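Local coordinates for protein Phthiocerol/phenolphthiocerol synthesis polyketide synthase type I PpsC (Mycobacterium tuberculosis, PDB 5NJI) that probably dehydrates beta-hydroxyacyl intermediates in phthiocerol and phenolphthiocerol assembly, using the dehydratase domain of a type I polyketide synthase, at residues D175-R179 / Q234-A238; R181-Q185 / S259-V263; L167-P173 / V195-Q201. The protein carries 1 engineered substitution. All coordinates share one frame; numbering follows the deposited sequence.

Contact 1: D175-R179 / Q234-A238; sequences DLYQR and QTLGA. With 8Z2 (~{S}-[2-[3-[[(2~{R})-4-[[[(2~{R},3~{S},4~{R},5~{R})-5-(6-aminopurin-9-yl)-4-oxidanyl-3-phosphonooxy-oxolan-2-yl]methoxy-oxidanyl-phosphoryl]oxy-oxidanyl-phosphoryl]oxy-3,3-dimethyl-2-oxidanyl-butanoyl]amino]propanoylamino]ethyl] (~{E})-dodec-2-enethioate), chain B.
Y177 and Q234 join helix 173-182 to the wall of the acyl pocket in what is, from its family, a double-hotdog dehydratase domain; Q234 ends the D-x-x-x-Q sequence begun by D230, a spacing familiar from dehydratases of this family. The tyrosine hydroxyl donates to the glutamine, with Y177 OH 2.6 Å from Q234 OE1 and lying in the plane of the amide carbonyl. Ring and amide cross nearly at right angles, 80° between their planes, so the phenol meets the amide oxygen without stacking on it. Y177 OH is also bonded to I194 N, and Q234 NE2 to D230 OD2 and F191 O; with OE1 and NE2 both engaged, the rotation of this buried amide is fixed. With CG anti to the backbone N (chi1 172°), L176 sends its two methyls onto the backbone of the turn that follows Q234. Its CD1 presses on G237 C at 3.5 Å, where the glycine puts no side chain in between, while L176 CD2 lies 3.7 Å from Q234 O. Further along the helix, R179 NH2 donates to G237 O over 3.1 Å. This bond is fairly straight at the hydrogen (160°), although the nitrogen stands above the carbonyl plane; the guanidinium itself is aimed with G237 O close to its own plane, and L176 CA lies above one face, toward its rim. The same turn also meets the lipid: G237 N is 3.7 Å from 8Z2 CA9, and Q234 CA 3.8 Å from 8Z2 CA6. Around this layer, strand 194-200 packs on L176 and A238 through L197, strand 306-317 touches L236, and helix 240-246 lies against R179.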
loop_
_atom_site.group_PDB
_atom_site.type_symbol
_atom_site.label_atom_id
_atom_site.label_comp_id
_atom_site.label_asym_id
_atom_site.label_seq_id
_atom_site.Cartn_x
_atom_site.Cartn_y
_atom_site.Cartn_z
ATOM N N ASP A 175 18.954 -0.407 10.959
ATOM C CA ASP A 175 18.356 0.066 12.201
ATOM C C ASP A 175 16.857 0.271 12.048
ATOM O O ASP A 175 16.103 0.048 13.001
ATOM C CB ASP A 175 19.002 1.378 12.651
ATOM C CG ASP A 175 20.385 1.186 13.252
ATOM O OD1 ASP A 175 20.760 0.032 13.543
ATOM O OD2 ASP A 175 21.095 2.200 13.431
ATOM N N LEU A 176 16.409 0.745 10.878
ATOM C CA LEU A 176 14.971 0.882 10.647
ATOM C C LEU A 176 14.280 -0.475 10.693
ATOM O O LEU A 176 13.275 -0.651 11.386
ATOM C CB LEU A 176 14.708 1.587 9.313
ATOM C CG LEU A 176 13.240 1.629 8.860
ATOM C CD1 LEU A 176 12.357 2.453 9.792
ATOM C CD2 LEU A 176 13.120 2.134 7.425
ATOM N N TYR A 177 14.802 -1.458 9.969
ATOM C CA TYR A 177 14.161 -2.764 9.978
ATOM C C TYR A 177 14.215 -3.404 11.361
ATOM O O TYR A 177 13.250 -4.042 11.777
ATOM C CB TYR A 177 14.786 -3.649 8.900
ATOM C CG TYR A 177 14.371 -3.183 7.512
ATOM C CD1 TYR A 177 13.031 -3.234 7.120
ATOM C CD2 TYR A 177 15.298 -2.671 6.606
ATOM C CE1 TYR A 177 12.632 -2.792 5.877
ATOM C CE2 TYR A 177 14.904 -2.230 5.352
ATOM C CZ TYR A 177 13.563 -2.273 5.002
ATOM O OH TYR A 177 13.185 -1.833 3.757
ATOM N N GLN A 178 15.300 -3.196 12.110
ATOM C CA GLN A 178 15.348 -3.695 13.485
ATOM C C GLN A 178 14.260 -3.060 14.342
ATOM O O GLN A 178 13.595 -3.748 15.124
ATOM C CB GLN A 178 16.721 -3.422 14.101
ATOM C CG GLN A 178 17.765 -4.467 13.781
ATOM C CD GLN A 178 19.008 -4.311 14.626
ATOM O OE1 GLN A 178 19.055 -4.763 15.771
ATOM N NE2 GLN A 178 20.024 -3.661 14.069
ATOM N N ARG A 179 14.082 -1.737 14.237
ATOM C CA ARG A 179 13.031 -1.065 14.999
ATOM C C ARG A 179 11.663 -1.635 14.647
ATOM O O ARG A 179 10.851 -1.931 15.532
ATOM C CB ARG A 179 13.061 0.445 14.750
ATOM C CG ARG A 179 13.967 1.218 15.706
ATOM C CD ARG A 179 13.627 2.709 15.745
ATOM N NE ARG A 179 13.461 3.288 14.419
ATOM C CZ ARG A 179 14.460 3.659 13.624
ATOM N NH1 ARG A 179 15.721 3.515 14.014
ATOM N NH2 ARG A 179 14.195 4.177 12.430
ATOM N N GLN A 234 7.418 2.580 4.457
ATOM C CA GLN A 234 8.387 2.257 5.492
ATOM C C GLN A 234 9.230 3.464 5.856
ATOM O O GLN A 234 9.746 3.531 6.974
ATOM C CB GLN A 234 9.298 1.134 5.025
ATOM C CG GLN A 234 8.648 -0.222 4.906
ATOM C CD GLN A 234 9.544 -1.184 4.164
ATOM O OE1 GLN A 234 10.739 -0.955 4.040
ATOM N NE2 GLN A 234 8.962 -2.256 3.630
ATOM N N THR A 235 9.379 4.411 4.928
ATOM C CA THR A 235 10.160 5.617 5.186
ATOM C C THR A 235 9.626 6.376 6.389
ATOM O O THR A 235 10.384 7.077 7.068
ATOM C CB THR A 235 10.143 6.527 3.957
ATOM O OG1 THR A 235 8.836 7.062 3.783
ATOM C CG2 THR A 235 10.509 5.790 2.709
ATOM N N LEU A 236 8.325 6.258 6.664
ATOM C CA LEU A 236 7.729 6.971 7.785
ATOM C C LEU A 236 8.308 6.506 9.107
ATOM O O LEU A 236 8.299 7.272 10.076
ATOM C CB LEU A 236 6.217 6.784 7.775
ATOM C CG LEU A 236 5.537 7.395 6.552
ATOM C CD1 LEU A 236 4.069 6.979 6.540
ATOM C CD2 LEU A 236 5.667 8.925 6.494
ATOM N N GLY A 237 8.865 5.297 9.140
ATOM C CA GLY A 237 9.503 4.759 10.324
ATOM C C GLY A 237 10.792 5.447 10.701
ATOM O O GLY A 237 11.297 5.211 11.804
ATOM N N ALA A 238 11.342 6.271 9.820
ATOM C CA ALA A 238 12.588 6.973 10.100
ATOM C C ALA A 238 12.376 8.441 10.418
ATOM O O ALA A 238 13.356 9.149 10.660
ATOM C CB ALA A 238 13.551 6.837 8.921
HETATM C C2 8Z2 B . -16.969 2.167 8.583
HETATM C C4 8Z2 B . -16.291 1.223 10.616
HETATM C C5 8Z2 B . -17.406 0.532 10.659
HETATM C C6 8Z2 B . -18.309 0.646 9.717
HETATM C C8 8Z2 B . -16.325 0.031 12.406
HETATM C C10 8Z2 B . 5.961 3.369 11.540
HETATM C C11 8Z2 B . 5.936 4.682 12.213
HETATM C C12 8Z2 B . 5.949 4.510 13.684
HETATM N N9 8Z2 B . -15.592 0.865 11.673
HETATM N N7 8Z2 B . -17.404 -0.208 11.738
HETATM N N3 8Z2 B . -16.045 2.052 9.586
HETATM N N1 8Z2 B . -18.129 1.454 8.672
HETATM N N6 8Z2 B . -19.370 -0.100 9.897
HETATM C "C1'" 8Z2 B . -14.265 1.754 11.543
HETATM C "C2'" 8Z2 B . -14.778 3.021 12.114
HETATM O "O2'" 8Z2 B . -14.271 3.896 11.115
HETATM C "C3'" 8Z2 B . -14.113 3.027 13.587
HETATM O "O3'" 8Z2 B . -14.889 3.918 14.440
HETATM C "C4'" 8Z2 B . -12.558 3.054 12.979
HETATM O "O4'" 8Z2 B . -12.738 1.901 12.031
HETATM C "C5'" 8Z2 B . -11.268 2.786 13.739
HETATM O "O5'" 8Z2 B . -11.141 1.533 14.298
HETATM P P1 8Z2 B . -12.053 0.891 15.268
HETATM O O11 8Z2 B . -12.945 0.249 14.309
HETATM O O12 8Z2 B . -12.963 1.767 16.047
HETATM O O6 8Z2 B . -11.285 -0.237 16.292
HETATM P P2 8Z2 B . -11.487 -1.821 16.052
HETATM O O21 8Z2 B . -12.709 -2.161 15.098
HETATM O O22 8Z2 B . -11.598 -2.822 17.033
HETATM O O7 8Z2 B . -10.038 -1.982 15.315
HETATM C CPA 8Z2 B . -8.942 -1.052 15.254
HETATM C CPB 8Z2 B . -7.874 -1.802 14.413
HETATM C CP8 8Z2 B . -8.543 -2.174 13.078
HETATM C CP7 8Z2 B . -6.661 -0.967 14.157
HETATM C CP9 8Z2 B . -7.467 -3.063 15.167
HETATM O OP3 8Z2 B . -8.919 -0.985 12.504
HETATM C CP6 8Z2 B . -7.642 -2.968 12.098
HETATM O OP2 8Z2 B . -7.236 -4.022 12.433
HETATM N NP2 8Z2 B . -7.524 -2.515 10.859
HETATM C CP5 8Z2 B . -6.790 -3.144 9.783
HETATM C CP4 8Z2 B . -5.382 -2.584 9.730
HETATM C CP3 8Z2 B . -4.629 -3.292 8.580
HETATM O OP1 8Z2 B . -4.978 -4.359 8.209
HETATM N NP1 8Z2 B . -3.595 -2.681 8.054
HETATM C CP2 8Z2 B . -2.856 -3.225 6.955
HETATM C CP1 8Z2 B . -1.942 -4.315 7.386
HETATM S S 8Z2 B . -0.607 -3.675 8.445
HETATM P P3 8Z2 B . -16.568 3.434 14.656
HETATM O O31 8Z2 B . -16.403 1.767 14.881
HETATM O O32 8Z2 B . -17.415 3.456 13.536
HETATM O O33 8Z2 B . -17.350 3.945 15.785
HETATM C CA1 8Z2 B . 0.281 -2.950 7.428
HETATM C CA2 8Z2 B . 1.518 -2.345 7.980
HETATM O OA1 8Z2 B . 0.118 -2.815 6.256
HETATM C CA3 8Z2 B . 2.384 -1.588 7.052
HETATM C CA4 8Z2 B . 3.585 -0.952 7.620
HETATM C CA5 8Z2 B . 4.263 -0.002 6.665
HETATM C CA6 8Z2 B . 5.453 0.660 7.342
HETATM C CA7 8Z2 B . 5.001 1.782 8.306
HETATM C CA8 8Z2 B . 6.064 2.145 9.323
HETATM C CA9 8Z2 B . 5.809 3.483 10.070
#

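Contact 2: R181-Q185 / S259-V263; sequences RGAGQ and SALVV. With 8Z2 (~{S}-[2-[3-[[(2~{R})-4-[[[(2~{R},3~{S},4~{R},5~{R})-5-(6-aminopurin-9-yl)-4-oxidanyl-3-phosphonooxy-oxolan-2-yl]methoxy-oxidanyl-phosphoryl]oxy-oxidanyl-phosphoryl]oxy-3,3-dimethyl-2-oxidanyl-butanoyl]amino]propanoylamino]ethyl] (~{E})-dodec-2-enethioate), chain B.
The amide of Q185 is the main flat group here, and it lies between the bound lipid and L261. Over one face comes 8Z2 CA4, displaced to one side and 3.5 Å from Q185 NE2; below the other face stands L261 CD1, at 4.2 Å from the same NE2. The amide oxygen reaches the unsaturated start of the acyl chain, Q185 OE1 being 3.3 Å from 8Z2 CA2. Across to the strand, NE2 makes a weak, bent hydrogen bond to V262 O. Water 1 links the same two residues again: it accepts a weak bond from Q185 NE2 and a firmer one from V262 N at 3.0 Å. The chain of Q185 leaves with CG anti to the backbone N (chi1 -175°) and then bends at chi2, which turns the amide onto the lipid. Upstream the touching is apolar or through backbone oxygens. L261 lies along the A183 carbonyl, with L261 CB 3.4 Å from A183 O and its CD1 also close to that oxygen, while A183 CB sits 3.4 Å from A260 O. From the strand, V262 CG2 approaches the chain end, 8Z2 C12, at 3.7 Å, and V263 CB lies near the thioester sulfur S. I62 of strand 60-62 also packs on Q185. G184, at positive phi (93°) just past helix 173-182, makes the Schellman motif that ends it; its backbone bonds to D63, and the chain turns straight into the wall of the pocket that holds the acyl chain, as in other hotdog dehydratases.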
loop_
_atom_site.group_PDB
_atom_site.type_symbol
_atom_site.label_atom_id
_atom_site.label_comp_id
_atom_site.label_asym_id
_atom_site.label_seq_id
_atom_site.Cartn_x
_atom_site.Cartn_y
_atom_site.Cartn_z
ATOM N N ARG A 181 10.948 -4.645 13.407
ATOM C CA ARG A 181 10.811 -6.004 13.936
ATOM C C ARG A 181 10.577 -5.994 15.438
ATOM O O ARG A 181 9.807 -6.812 15.959
ATOM C CB ARG A 181 12.050 -6.836 13.610
ATOM C CG ARG A 181 12.159 -7.256 12.152
ATOM C CD ARG A 181 13.229 -8.327 11.964
ATOM N NE ARG A 181 14.555 -7.832 12.321
ATOM C CZ ARG A 181 15.400 -7.252 11.474
ATOM N NH1 ARG A 181 15.075 -7.089 10.197
ATOM N NH2 ARG A 181 16.579 -6.832 11.906
ATOM N N GLY A 182 11.246 -5.093 16.160
ATOM C CA GLY A 182 11.017 -5.013 17.590
ATOM C C GLY A 182 9.607 -4.593 17.935
ATOM O O GLY A 182 9.147 -4.841 19.057
ATOM N N ALA A 183 8.918 -3.946 16.998
ATOM C CA ALA A 183 7.511 -3.608 17.136
ATOM C C ALA A 183 6.573 -4.703 16.624
ATOM O O ALA A 183 5.352 -4.506 16.650
ATOM C CB ALA A 183 7.215 -2.305 16.399
ATOM N N GLY A 184 7.099 -5.831 16.149
ATOM C CA GLY A 184 6.276 -6.922 15.641
ATOM C C GLY A 184 6.026 -6.899 14.143
ATOM O O GLY A 184 5.290 -7.751 13.636
ATOM N N GLN A 185 6.610 -5.951 13.437
ATOM C CA GLN A 185 6.449 -5.762 11.997
ATOM C C GLN A 185 7.659 -6.417 11.345
ATOM O O GLN A 185 8.765 -5.874 11.395
ATOM C CB GLN A 185 6.390 -4.272 11.697
ATOM C CG GLN A 185 6.102 -3.894 10.288
ATOM C CD GLN A 185 4.731 -3.318 10.183
ATOM O OE1 GLN A 185 3.851 -3.932 9.594
ATOM N NE2 GLN A 185 4.519 -2.148 10.796
ATOM N N SER A 259 8.977 -1.818 20.982
ATOM C CA SER A 259 8.075 -0.675 20.985
ATOM C C SER A 259 6.678 -1.063 20.494
ATOM O O SER A 259 6.365 -2.245 20.346
ATOM C CB SER A 259 8.653 0.449 20.121
ATOM O OG SER A 259 8.894 0.008 18.797
ATOM N N ALA A 260 5.838 -0.063 20.252
ATOM C CA ALA A 260 4.447 -0.299 19.896
ATOM C C ALA A 260 4.298 -0.546 18.400
ATOM O O ALA A 260 5.040 -0.004 17.575
ATOM C CB ALA A 260 3.570 0.884 20.305
ATOM N N LEU A 261 3.307 -1.359 18.065
ATOM C CA LEU A 261 2.997 -1.679 16.679
ATOM C C LEU A 261 2.145 -0.574 16.072
ATOM O O LEU A 261 1.104 -0.207 16.621
ATOM C CB LEU A 261 2.256 -3.009 16.606
ATOM C CG LEU A 261 1.737 -3.472 15.246
ATOM C CD1 LEU A 261 2.878 -3.817 14.326
ATOM C CD2 LEU A 261 0.802 -4.654 15.405
ATOM N N VAL A 262 2.579 -0.061 14.929
ATOM C CA VAL A 262 1.932 1.055 14.267
ATOM C C VAL A 262 1.448 0.541 12.923
ATOM O O VAL A 262 2.260 0.110 12.095
ATOM C CB VAL A 262 2.898 2.237 14.114
ATOM C CG1 VAL A 262 2.286 3.333 13.262
ATOM C CG2 VAL A 262 3.280 2.747 15.497
ATOM N N VAL A 263 0.134 0.541 12.716
ATOM C CA VAL A 263 -0.384 -0.003 11.463
ATOM C C VAL A 263 -1.292 1.002 10.767
ATOM O O VAL A 263 -2.046 1.743 11.421
ATOM C CB VAL A 263 -1.106 -1.348 11.669
ATOM C CG1 VAL A 263 -0.163 -2.356 12.337
ATOM C CG2 VAL A 263 -2.406 -1.205 12.455
HETATM C C2 8Z2 B . -16.969 2.167 8.583
HETATM C C4 8Z2 B . -16.291 1.223 10.616
HETATM C C5 8Z2 B . -17.406 0.532 10.659
HETATM C C6 8Z2 B . -18.309 0.646 9.717
HETATM C C8 8Z2 B . -16.325 0.031 12.406
HETATM C C10 8Z2 B . 5.961 3.369 11.540
HETATM C C11 8Z2 B . 5.936 4.682 12.213
HETATM C C12 8Z2 B . 5.949 4.510 13.684
HETATM N N9 8Z2 B . -15.592 0.865 11.673
HETATM N N7 8Z2 B . -17.404 -0.208 11.738
HETATM N N3 8Z2 B . -16.045 2.052 9.586
HETATM N N1 8Z2 B . -18.129 1.454 8.672
HETATM N N6 8Z2 B . -19.370 -0.100 9.897
HETATM C "C1'" 8Z2 B . -14.265 1.754 11.543
HETATM C "C2'" 8Z2 B . -14.778 3.021 12.114
HETATM O "O2'" 8Z2 B . -14.271 3.896 11.115
HETATM C "C3'" 8Z2 B . -14.113 3.027 13.587
HETATM O "O3'" 8Z2 B . -14.889 3.918 14.440
HETATM C "C4'" 8Z2 B . -12.558 3.054 12.979
HETATM O "O4'" 8Z2 B . -12.738 1.901 12.031
HETATM C "C5'" 8Z2 B . -11.268 2.786 13.739
HETATM O "O5'" 8Z2 B . -11.141 1.533 14.298
HETATM P P1 8Z2 B . -12.053 0.891 15.268
HETATM O O11 8Z2 B . -12.945 0.249 14.309
HETATM O O12 8Z2 B . -12.963 1.767 16.047
HETATM O O6 8Z2 B . -11.285 -0.237 16.292
HETATM P P2 8Z2 B . -11.487 -1.821 16.052
HETATM O O21 8Z2 B . -12.709 -2.161 15.098
HETATM O O22 8Z2 B . -11.598 -2.822 17.033
HETATM O O7 8Z2 B . -10.038 -1.982 15.315
HETATM C CPA 8Z2 B . -8.942 -1.052 15.254
HETATM C CPB 8Z2 B . -7.874 -1.802 14.413
HETATM C CP8 8Z2 B . -8.543 -2.174 13.078
HETATM C CP7 8Z2 B . -6.661 -0.967 14.157
HETATM C CP9 8Z2 B . -7.467 -3.063 15.167
HETATM O OP3 8Z2 B . -8.919 -0.985 12.504
HETATM C CP6 8Z2 B . -7.642 -2.968 12.098
HETATM O OP2 8Z2 B . -7.236 -4.022 12.433
HETATM N NP2 8Z2 B . -7.524 -2.515 10.859
HETATM C CP5 8Z2 B . -6.790 -3.144 9.783
HETATM C CP4 8Z2 B . -5.382 -2.584 9.730
HETATM C CP3 8Z2 B . -4.629 -3.292 8.580
HETATM O OP1 8Z2 B . -4.978 -4.359 8.209
HETATM N NP1 8Z2 B . -3.595 -2.681 8.054
HETATM C CP2 8Z2 B . -2.856 -3.225 6.955
HETATM C CP1 8Z2 B . -1.942 -4.315 7.386
HETATM S S 8Z2 B . -0.607 -3.675 8.445
HETATM P P3 8Z2 B . -16.568 3.434 14.656
HETATM O O31 8Z2 B . -16.403 1.767 14.881
HETATM O O32 8Z2 B . -17.415 3.456 13.536
HETATM O O33 8Z2 B . -17.350 3.945 15.785
HETATM C CA1 8Z2 B . 0.281 -2.950 7.428
HETATM C CA2 8Z2 B . 1.518 -2.345 7.980
HETATM O OA1 8Z2 B . 0.118 -2.815 6.256
HETATM C CA3 8Z2 B . 2.384 -1.588 7.052
HETATM C CA4 8Z2 B . 3.585 -0.952 7.620
HETATM C CA5 8Z2 B . 4.263 -0.002 6.665
HETATM C CA6 8Z2 B . 5.453 0.660 7.342
HETATM C CA7 8Z2 B . 5.001 1.782 8.306
HETATM C CA8 8Z2 B . 6.064 2.145 9.323
HETATM C CA9 8Z2 B . 5.809 3.483 10.070
HETATM O O HOH W 1 5.254 -0.704 13.780
#

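Contact 3: L167-P173 / V195-Q201; sequences LEDQLDP and VGLAVTQ
L171 lies against L197 and V199 where strand 168-171 adds the outermost antiparallel strand within this chain to the hotdog sheet, its axis at 146° to that of strand 195-200. From the top of the side chain, L171 CB rests on L197 CG at 4.0 Å; CG then passes V199 CG1, and L171 CD1 ends against that same methyl at 3.8 Å. The first torsion, with CG anti to the carbonyl carbon (chi1 -57°), carries the branch away from L197 and onto V199. Backbone bonds hold the strands: D169 N to V199 O and V199 N to D169 O form a hydrogen-bonded pair, and L171 N donates to L197 O at 2.8 Å. At the L167-Q201 end, Q201 NE2 comes down on D169 OD2 from above the carboxylate plane, 3.2 Å away, with amide and carboxylate turned steeply against each other. On the other face of the sheet, Q170 NE2 donates to E168 OE1 over 3.1 Å, and the two side chains lie over the A198 methyl; E168 OE2 goes on to a salt bridge with R206. D172 N-caps the following helix through D174 N, and P173 CG abuts V195, which with G196 faces Q208 in a classic beta bulge. Where the strands part, water 2 bridges them, donating to L171 O at 2.6 Å and accepting from L197 N at 2.8 Å.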
loop_
_atom_site.group_PDB
_atom_site.type_symbol
_atom_site.label_atom_id
_atom_site.label_comp_id
_atom_site.label_asym_id
_atom_site.label_seq_id
_atom_site.Cartn_x
_atom_site.Cartn_y
_atom_site.Cartn_z
ATOM N N LEU A 167 19.809 20.337 5.638
ATOM C CA LEU A 167 20.866 19.510 6.220
ATOM C C LEU A 167 20.218 18.185 6.614
ATOM O O LEU A 167 19.032 18.172 7.034
ATOM C CB LEU A 167 21.605 20.124 7.429
ATOM C CG LEU A 167 22.297 21.468 7.158
ATOM C CD1 LEU A 167 23.302 21.357 6.018
ATOM C CD2 LEU A 167 21.276 22.583 6.903
ATOM N N GLU A 168 20.995 17.113 6.437
ATOM C CA GLU A 168 20.541 15.765 6.746
ATOM C C GLU A 168 21.385 15.140 7.846
ATOM O O GLU A 168 22.453 15.630 8.217
ATOM C CB GLU A 168 20.609 14.858 5.512
ATOM C CG GLU A 168 19.611 15.154 4.421
ATOM C CD GLU A 168 19.757 14.191 3.255
ATOM O OE1 GLU A 168 20.858 13.623 3.090
ATOM O OE2 GLU A 168 18.773 13.989 2.513
ATOM N N ASP A 169 20.871 14.024 8.353
ATOM C CA ASP A 169 21.633 13.070 9.144
ATOM C C ASP A 169 21.424 11.711 8.500
ATOM O O ASP A 169 20.283 11.257 8.387
ATOM C CB ASP A 169 21.170 13.054 10.603
ATOM C CG ASP A 169 21.344 14.394 11.286
ATOM O OD1 ASP A 169 22.453 14.963 11.207
ATOM O OD2 ASP A 169 20.367 14.880 11.894
ATOM N N GLN A 170 22.508 11.077 8.056
ATOM C CA GLN A 170 22.400 9.756 7.452
ATOM C C GLN A 170 21.997 8.728 8.502
ATOM O O GLN A 170 22.390 8.819 9.669
ATOM C CB GLN A 170 23.727 9.345 6.799
ATOM C CG GLN A 170 24.276 10.344 5.792
ATOM C CD GLN A 170 23.281 10.699 4.704
ATOM O OE1 GLN A 170 22.726 9.821 4.041
ATOM N NE2 GLN A 170 23.052 11.996 4.515
ATOM N N LEU A 171 21.198 7.748 8.084
ATOM C CA LEU A 171 20.752 6.679 8.961
ATOM C C LEU A 171 21.079 5.334 8.323
ATOM O O LEU A 171 21.338 5.235 7.120
ATOM C CB LEU A 171 19.244 6.789 9.241
ATOM C CG LEU A 171 18.763 8.108 9.853
ATOM C CD1 LEU A 171 17.240 8.098 9.994
ATOM C CD2 LEU A 171 19.415 8.354 11.206
ATOM N N ASP A 172 21.061 4.288 9.146
ATOM C CA ASP A 172 21.372 2.948 8.682
ATOM C C ASP A 172 20.074 2.191 8.433
ATOM O O ASP A 172 19.288 2.018 9.377
ATOM C CB ASP A 172 22.227 2.223 9.717
ATOM C CG ASP A 172 22.576 0.791 9.319
ATOM O OD1 ASP A 172 22.164 0.325 8.238
ATOM O OD2 ASP A 172 23.280 0.124 10.108
ATOM N N PRO A 173 19.787 1.740 7.207
ATOM C CA PRO A 173 18.534 0.996 6.992
ATOM C C PRO A 173 18.380 -0.214 7.899
ATOM O O PRO A 173 17.249 -0.548 8.266
ATOM C CB PRO A 173 18.618 0.592 5.517
ATOM C CG PRO A 173 19.506 1.623 4.893
ATOM C CD PRO A 173 20.517 1.951 5.945
ATOM N N VAL A 195 17.411 1.023 0.922
ATOM C CA VAL A 195 18.842 0.748 0.835
ATOM C C VAL A 195 19.689 1.954 1.180
ATOM O O VAL A 195 20.912 1.811 1.320
ATOM C CB VAL A 195 19.238 0.187 -0.549
ATOM C CG1 VAL A 195 18.580 -1.142 -0.736
ATOM C CG2 VAL A 195 18.866 1.133 -1.676
ATOM N N GLY A 196 19.087 3.115 1.342
ATOM C CA GLY A 196 19.772 4.264 1.905
ATOM C C GLY A 196 18.750 5.116 2.612
ATOM O O GLY A 196 17.579 5.144 2.230
ATOM N N LEU A 197 19.190 5.814 3.652
ATOM C CA LEU A 197 18.238 6.462 4.531
ATOM C C LEU A 197 18.889 7.678 5.169
ATOM O O LEU A 197 20.077 7.645 5.490
ATOM C CB LEU A 197 17.753 5.452 5.579
ATOM C CG LEU A 197 16.564 5.775 6.467
ATOM C CD1 LEU A 197 15.330 6.120 5.634
ATOM C CD2 LEU A 197 16.288 4.583 7.351
ATOM N N ALA A 198 18.104 8.745 5.319
ATOM C CA ALA A 198 18.523 9.966 5.994
ATOM C C ALA A 198 17.281 10.636 6.563
ATOM O O ALA A 198 16.156 10.338 6.156
ATOM C CB ALA A 198 19.270 10.906 5.045
ATOM N N VAL A 199 17.487 11.531 7.525
ATOM C CA VAL A 199 16.398 12.313 8.101
ATOM C C VAL A 199 16.863 13.753 8.211
ATOM O O VAL A 199 18.001 14.016 8.608
ATOM C CB VAL A 199 15.946 11.765 9.467
ATOM C CG1 VAL A 199 17.073 11.829 10.492
ATOM C CG2 VAL A 199 14.715 12.512 9.968
ATOM N N THR A 200 15.987 14.682 7.839
ATOM C CA THR A 200 16.342 16.092 7.854
ATOM C C THR A 200 16.206 16.662 9.262
ATOM O O THR A 200 15.693 16.027 10.187
ATOM C CB THR A 200 15.466 16.902 6.888
ATOM O OG1 THR A 200 14.136 17.012 7.415
ATOM C CG2 THR A 200 15.422 16.267 5.509
ATOM N N GLN A 201 16.690 17.901 9.422
ATOM C CA GLN A 201 16.558 18.573 10.711
ATOM C C GLN A 201 15.091 18.741 11.088
ATOM O O GLN A 201 14.731 18.664 12.267
ATOM C CB GLN A 201 17.262 19.932 10.674
ATOM C CG GLN A 201 18.734 19.870 10.288
ATOM C CD GLN A 201 19.527 18.920 11.160
ATOM O OE1 GLN A 201 19.879 19.249 12.293
ATOM N NE2 GLN A 201 19.811 17.732 10.638
HETATM O O HOH W 2 21.850 5.362 4.568
#

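How the contacts relate
Helix 173-182 ties the three together: contact 3 ends at its start, contact 1 uses its middle and contact 2 its C-terminal end. Contacts 1 and 2, with centres 10 Å apart, both touch the acyl chain of 8Z2; they meet only loosely, R179 O lying 4.3 Å from OG of the poorly ordered S259. Contact 3 lies outside this pocket, the side chain of L197 about 11 Å from the ligand, yet it backs contact 1 directly: L197 CD2 is 3.9 Å from L176 CB, and A238 CB packs on L197 CD1 at 3.8 Å. Contacts 2 and 3 do not touch, their nearest atoms being about 7 Å apart.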